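Local coordinates for protein NH(3)-dependent NAD(+) synthetase (Francisella tularensis subsp. holarctica LVS, PDB 3FIU) that belongs to the NAD synthase family of the HUP clan, with a parallel-sheet alpha/beta fold, and binds adenosine monophosphate, pyrophosphate and magnesium, at residues A[145-157]-A[229-241]. Sequence-based numbering, arbitrary orientation.
Sequences ACEWYMGYFTKFG and RINFWHNRSHHKR. With MG (magnesium ion), chain E.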
loop_
_atom_site.group_PDB
_atom_site.type_symbol
_atom_site.label_atom_id
_atom_site.label_comp_id
_atom_site.label_asym_id
_atom_site.label_seq_id
_atom_site.Cartn_x
_atom_site.Cartn_y
_atom_site.Cartn_z
ATOM N N ALA A 145 7.100 -15.668 8.286
ATOM C CA ALA A 145 8.346 -15.750 7.487
ATOM C C ALA A 145 8.172 -16.481 6.161
ATOM O O ALA A 145 8.840 -16.122 5.171
ATOM C CB ALA A 145 9.506 -16.342 8.288
ATOM N N CYS A 146 7.278 -17.476 6.133
ATOM C CA CYS A 146 6.994 -18.226 4.885
ATOM C C CYS A 146 6.329 -17.371 3.810
ATOM O O CYS A 146 6.812 -17.289 2.665
ATOM C CB CYS A 146 6.136 -19.455 5.144
ATOM S SG CYS A 146 6.817 -20.613 6.376
ATOM N N GLU A 147 5.200 -16.750 4.166
ATOM C CA GLU A 147 4.523 -15.827 3.250
ATOM C C GLU A 147 5.455 -14.723 2.775
ATOM O O GLU A 147 5.507 -14.426 1.573
ATOM C CB GLU A 147 3.278 -15.238 3.905
ATOM C CG GLU A 147 2.375 -16.303 4.436
ATOM C CD GLU A 147 1.259 -15.751 5.332
ATOM O OE1 GLU A 147 0.121 -16.176 5.114
ATOM O OE2 GLU A 147 1.503 -14.890 6.197
ATOM N N TRP A 148 6.196 -14.134 3.706
ATOM C CA TRP A 148 7.152 -13.097 3.356
ATOM C C TRP A 148 8.173 -13.590 2.289
ATOM O O TRP A 148 8.289 -13.022 1.177
ATOM C CB TRP A 148 7.839 -12.531 4.613
ATOM C CG TRP A 148 8.366 -11.135 4.348
ATOM C CD1 TRP A 148 9.676 -10.747 4.258
ATOM C CD2 TRP A 148 7.578 -9.957 4.072
ATOM N NE1 TRP A 148 9.750 -9.396 3.970
ATOM C CE2 TRP A 148 8.478 -8.891 3.860
ATOM C CE3 TRP A 148 6.194 -9.702 4.009
ATOM C CZ2 TRP A 148 8.051 -7.590 3.588
ATOM C CZ3 TRP A 148 5.760 -8.391 3.723
ATOM C CH2 TRP A 148 6.694 -7.359 3.512
ATOM N N TYR A 149 8.872 -14.673 2.605
ATOM C CA TYR A 149 9.852 -15.231 1.670
ATOM C C TYR A 149 9.275 -15.625 0.312
ATOM O O TYR A 149 9.918 -15.428 -0.739
ATOM C CB TYR A 149 10.606 -16.432 2.290
ATOM C CG TYR A 149 11.841 -16.787 1.486
ATOM C CD1 TYR A 149 13.069 -16.169 1.742
ATOM C CD2 TYR A 149 11.772 -17.709 0.444
ATOM C CE1 TYR A 149 14.213 -16.486 0.971
ATOM C CE2 TYR A 149 12.915 -18.044 -0.321
ATOM C CZ TYR A 149 14.112 -17.411 -0.057
ATOM O OH TYR A 149 15.221 -17.739 -0.822
ATOM N N MET A 150 8.082 -16.207 0.317
ATOM C CA MET A 150 7.474 -16.675 -0.915
ATOM C C MET A 150 6.806 -15.509 -1.676
ATOM O O MET A 150 6.314 -15.684 -2.794
ATOM C CB MET A 150 6.458 -17.766 -0.611
ATOM C CG MET A 150 7.054 -18.999 0.091
ATOM S SD MET A 150 8.011 -19.940 -1.127
ATOM C CE MET A 150 6.695 -20.787 -1.998
ATOM N N GLY A 151 6.797 -14.329 -1.057
ATOM C CA GLY A 151 5.941 -13.229 -1.523
ATOM C C GLY A 151 4.478 -13.647 -1.716
ATOM O O GLY A 151 3.817 -13.173 -2.663
ATOM N N TYR A 152 3.957 -14.522 -0.837
ATOM C CA TYR A 152 2.558 -14.949 -0.931
ATOM C C TYR A 152 1.693 -13.969 -0.127
ATOM O O TYR A 152 1.181 -14.286 0.977
ATOM C CB TYR A 152 2.335 -16.413 -0.465
ATOM C CG TYR A 152 1.008 -17.012 -0.950
ATOM C CD1 TYR A 152 0.769 -18.384 -0.917
ATOM C CD2 TYR A 152 -0.014 -16.190 -1.451
ATOM C CE1 TYR A 152 -0.459 -18.925 -1.363
ATOM C CE2 TYR A 152 -1.235 -16.715 -1.890
ATOM C CZ TYR A 152 -1.456 -18.083 -1.843
ATOM O OH TYR A 152 -2.677 -18.571 -2.298
ATOM N N PHE A 153 1.587 -12.771 -0.684
ATOM C CA PHE A 153 0.785 -11.688 -0.138
ATOM C C PHE A 153 0.584 -10.668 -1.248
ATOM O O PHE A 153 1.316 -10.664 -2.245
ATOM C CB PHE A 153 1.444 -11.050 1.102
ATOM C CG PHE A 153 2.797 -10.422 0.840
ATOM C CD1 PHE A 153 2.901 -9.113 0.332
ATOM C CD2 PHE A 153 3.969 -11.118 1.139
ATOM C CE1 PHE A 153 4.166 -8.516 0.111
ATOM C CE2 PHE A 153 5.231 -10.543 0.920
ATOM C CZ PHE A 153 5.325 -9.230 0.393
ATOM N N THR A 154 -0.441 -9.831 -1.097
ATOM C CA THR A 154 -0.724 -8.794 -2.083
ATOM C C THR A 154 0.050 -7.538 -1.726
ATOM O O THR A 154 -0.036 -7.036 -0.584
ATOM C CB THR A 154 -2.246 -8.443 -2.087
ATOM O OG1 THR A 154 -3.020 -9.614 -2.386
ATOM C CG2 THR A 154 -2.540 -7.345 -3.145
ATOM N N LYS A 155 0.803 -7.000 -2.688
ATOM C CA LYS A 155 1.503 -5.737 -2.467
ATOM C C LYS A 155 0.467 -4.640 -2.221
ATOM O O LYS A 155 -0.427 -4.468 -3.038
ATOM C CB LYS A 155 2.335 -5.359 -3.703
ATOM C CG LYS A 155 3.387 -4.298 -3.437
ATOM C CD LYS A 155 4.169 -4.025 -4.742
ATOM C CE LYS A 155 5.418 -3.211 -4.461
ATOM N NZ LYS A 155 6.280 -3.058 -5.705
ATOM N N PHE A 156 0.612 -3.916 -1.110
ATOM C CA PHE A 156 -0.353 -2.887 -0.645
ATOM C C PHE A 156 -1.756 -3.427 -0.330
ATOM O O PHE A 156 -2.743 -2.649 -0.245
ATOM C CB PHE A 156 -0.414 -1.685 -1.618
ATOM C CG PHE A 156 0.953 -1.197 -2.042
ATOM C CD1 PHE A 156 1.889 -0.780 -1.087
ATOM C CD2 PHE A 156 1.309 -1.137 -3.398
ATOM C CE1 PHE A 156 3.163 -0.328 -1.460
ATOM C CE2 PHE A 156 2.589 -0.690 -3.771
ATOM C CZ PHE A 156 3.507 -0.277 -2.795
ATOM N N GLY A 157 -1.846 -4.746 -0.151
ATOM C CA GLY A 157 -3.067 -5.374 0.373
ATOM C C GLY A 157 -2.720 -5.896 1.762
ATOM O O GLY A 157 -2.418 -5.121 2.646
ATOM N N ARG A 229 9.804 -24.929 -6.527
ATOM C CA ARG A 229 8.663 -24.056 -6.224
ATOM C C ARG A 229 9.063 -22.882 -5.325
ATOM O O ARG A 229 8.596 -21.754 -5.550
ATOM C CB ARG A 229 7.476 -24.823 -5.649
ATOM C CG ARG A 229 6.801 -25.830 -6.602
ATOM C CD ARG A 229 6.845 -25.410 -8.071
ATOM N NE ARG A 229 5.781 -24.496 -8.450
ATOM C CZ ARG A 229 5.860 -23.633 -9.460
ATOM N NH1 ARG A 229 6.958 -23.551 -10.201
ATOM N NH2 ARG A 229 4.838 -22.836 -9.721
ATOM N N ILE A 230 9.947 -23.132 -4.349
ATOM C CA ILE A 230 10.411 -22.073 -3.432
ATOM C C ILE A 230 11.109 -20.944 -4.162
ATOM O O ILE A 230 10.721 -19.779 -4.003
ATOM C CB ILE A 230 11.296 -22.605 -2.252
ATOM C CG1 ILE A 230 10.451 -23.477 -1.309
ATOM C CG2 ILE A 230 11.987 -21.439 -1.476
ATOM C CD1 ILE A 230 11.240 -24.303 -0.280
ATOM N N ASN A 231 12.138 -21.265 -4.954
ATOM C CA ASN A 231 12.836 -20.232 -5.742
ATOM C C ASN A 231 11.926 -19.565 -6.768
ATOM O O ASN A 231 12.084 -18.391 -7.011
ATOM C CB ASN A 231 14.062 -20.794 -6.489
ATOM C CG ASN A 231 15.202 -21.210 -5.561
ATOM O OD1 ASN A 231 15.739 -20.396 -4.784
ATOM N ND2 ASN A 231 15.628 -22.469 -5.694
ATOM N N PHE A 232 10.992 -20.302 -7.391
ATOM C CA PHE A 232 10.099 -19.687 -8.385
ATOM C C PHE A 232 9.274 -18.522 -7.776
ATOM O O PHE A 232 9.272 -17.404 -8.306
ATOM C CB PHE A 232 9.160 -20.713 -9.039
ATOM C CG PHE A 232 8.065 -20.081 -9.859
ATOM C CD1 PHE A 232 6.760 -20.020 -9.374
ATOM C CD2 PHE A 232 8.346 -19.489 -11.087
ATOM C CE1 PHE A 232 5.739 -19.413 -10.117
ATOM C CE2 PHE A 232 7.327 -18.875 -11.840
ATOM C CZ PHE A 232 6.023 -18.842 -11.349
ATOM N N TRP A 233 8.589 -18.807 -6.669
ATOM C CA TRP A 233 7.841 -17.799 -5.906
ATOM C C TRP A 233 8.718 -16.654 -5.365
ATOM O O TRP A 233 8.385 -15.469 -5.510
ATOM C CB TRP A 233 7.071 -18.484 -4.759
ATOM C CG TRP A 233 5.832 -19.188 -5.235
ATOM C CD1 TRP A 233 5.770 -20.306 -6.024
ATOM C CD2 TRP A 233 4.473 -18.823 -4.955
ATOM N NE1 TRP A 233 4.459 -20.649 -6.269
ATOM C CE2 TRP A 233 3.639 -19.762 -5.617
ATOM C CE3 TRP A 233 3.873 -17.808 -4.189
ATOM C CZ2 TRP A 233 2.231 -19.708 -5.541
ATOM C CZ3 TRP A 233 2.477 -17.757 -4.119
ATOM C CH2 TRP A 233 1.674 -18.702 -4.788
ATOM N N HIS A 234 9.829 -16.995 -4.729
ATOM C CA HIS A 234 10.697 -15.988 -4.131
ATOM C C HIS A 234 11.228 -15.069 -5.217
ATOM O O HIS A 234 11.314 -13.852 -5.018
ATOM C CB HIS A 234 11.871 -16.632 -3.406
ATOM C CG HIS A 234 12.785 -15.658 -2.731
ATOM N ND1 HIS A 234 12.435 -14.974 -1.591
ATOM C CD2 HIS A 234 14.042 -15.259 -3.034
ATOM C CE1 HIS A 234 13.435 -14.195 -1.215
ATOM N NE2 HIS A 234 14.427 -14.354 -2.076
ATOM N N ASN A 235 11.584 -15.664 -6.361
ATOM C CA ASN A 235 12.216 -14.906 -7.441
ATOM C C ASN A 235 11.318 -13.879 -8.108
ATOM O O ASN A 235 11.782 -12.808 -8.489
ATOM C CB ASN A 235 12.795 -15.841 -8.509
ATOM C CG ASN A 235 14.117 -16.469 -8.081
ATOM O OD1 ASN A 235 14.800 -15.989 -7.147
ATOM N ND2 ASN A 235 14.496 -17.554 -8.773
ATOM N N ARG A 236 10.046 -14.221 -8.279
ATOM C CA ARG A 236 9.127 -13.335 -8.967
ATOM C C ARG A 236 8.592 -12.217 -8.052
ATOM O O ARG A 236 7.851 -11.348 -8.515
ATOM C CB ARG A 236 7.986 -14.137 -9.598
ATOM C CG ARG A 236 7.066 -14.766 -8.593
ATOM C CD ARG A 236 5.820 -15.284 -9.273
ATOM N NE ARG A 236 5.020 -16.042 -8.322
ATOM C CZ ARG A 236 3.911 -16.700 -8.632
ATOM N NH1 ARG A 236 3.463 -16.695 -9.884
ATOM N NH2 ARG A 236 3.254 -17.367 -7.686
ATOM N N SER A 237 9.021 -12.215 -6.786
ATOM C CA SER A 237 8.529 -11.258 -5.785
ATOM C C SER A 237 9.586 -10.390 -5.100
ATOM O O SER A 237 9.353 -9.870 -3.990
ATOM C CB SER A 237 7.669 -11.989 -4.737
ATOM O OG SER A 237 8.409 -12.953 -4.021
ATOM N N HIS A 238 10.747 -10.209 -5.732
ATOM C CA HIS A 238 11.796 -9.373 -5.100
ATOM C C HIS A 238 11.287 -8.005 -4.689
ATOM O O HIS A 238 11.594 -7.521 -3.588
ATOM C CB HIS A 238 13.038 -9.176 -6.001
ATOM C CG HIS A 238 13.785 -10.443 -6.282
ATOM N ND1 HIS A 238 14.444 -11.151 -5.299
ATOM C CD2 HIS A 238 13.966 -11.136 -7.434
ATOM C CE1 HIS A 238 15.000 -12.224 -5.835
ATOM N NE2 HIS A 238 14.726 -12.242 -7.128
ATOM N N HIS A 239 10.515 -7.377 -5.586
ATOM C CA HIS A 239 10.099 -5.978 -5.373
ATOM C C HIS A 239 8.946 -5.828 -4.378
ATOM O O HIS A 239 8.774 -4.760 -3.786
ATOM C CB HIS A 239 9.800 -5.296 -6.703
ATOM C CG HIS A 239 10.989 -5.231 -7.612
ATOM N ND1 HIS A 239 11.109 -6.013 -8.742
ATOM C CD2 HIS A 239 12.137 -4.516 -7.525
ATOM C CE1 HIS A 239 12.267 -5.758 -9.329
ATOM N NE2 HIS A 239 12.913 -4.860 -8.607
ATOM N N LYS A 240 8.199 -6.909 -4.153
ATOM C CA LYS A 240 7.110 -6.920 -3.152
ATOM C C LYS A 240 7.587 -6.682 -1.738
ATOM O O LYS A 240 6.816 -6.246 -0.891
ATOM C CB LYS A 240 6.341 -8.241 -3.178
ATOM C CG LYS A 240 5.432 -8.370 -4.354
ATOM C CD LYS A 240 4.917 -9.785 -4.535
ATOM C CE LYS A 240 3.539 -9.926 -3.995
ATOM N NZ LYS A 240 2.877 -11.100 -4.548
ATOM N N ARG A 241 8.847 -6.997 -1.462
ATOM C CA ARG A 241 9.344 -6.860 -0.105
ATOM C C ARG A 241 9.942 -5.490 0.180
ATOM O O ARG A 241 9.879 -5.031 1.324
ATOM C CB ARG A 241 10.326 -7.982 0.255
ATOM C CG ARG A 241 9.623 -9.333 0.387
ATOM C CD ARG A 241 10.573 -10.527 0.612
ATOM N NE ARG A 241 11.266 -10.945 -0.608
ATOM C CZ ARG A 241 10.762 -11.706 -1.575
ATOM N NH1 ARG A 241 9.524 -12.185 -1.521
ATOM N NH2 ARG A 241 11.514 -11.984 -2.629
HETATM MG MG MG E . -1.719 -15.869 6.277
HETATM O O HOH W 1 -0.852 -13.842 6.691
HETATM O O HOH W 2 14.565 -19.057 -2.981
HETATM O O HOH W 3 5.672 -14.549 -5.177
#
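Arg241 reaches back along Trp148 to the C-terminal end of helix 145-150. Arg241 CB lies near the indole of Trp148, 4.0 Å from NE1. Arg241 CG sits over one face of that indole, a CH-pi contact 3.9 Å from the centroid of the five-membered ring. CD touches both Trp148 NE1 and Trp148 O. The chain then bends at chi3, which turns the guanidinium toward the helix end. Arg241 NH1 donates to Trp148 O at 3.1 Å, in the carbonyl plane but tilted out of the guanidinium plane, with a bent N-H angle of 137°; this oxygen also accepts from Gly151 N in the Schellman motif. NH1 gives a second bond to Ser237 OG, and NH2 bonds His234 O, so three bonds fix the group.

Arg241 NH2 lies over the rim of one face of the His234 ring. The other face of that imidazole makes an offset stack with Tyr149, planes 9° apart. His234 ND1 also donates to Tyr149 O at 2.7 Å, in the ring plane and on a lone pair. Lys240 NZ bonds Gly151 O at 3.0 Å. Met150 CE rests on Trp233 CB at 3.6 Å.

Glu147 binds magnesium through OE1, and Asp41 binds the same ion. Helix 145-150 meets 229-235, the end of helix 224-235, with 70° between their N-to-C directions and these short axes 8.8 Å apart. Helix 145-150 follows strand 137-139, an outermost strand of the parallel sheet within this chain. Helices 202-206 and 210-218 pack beside the pair.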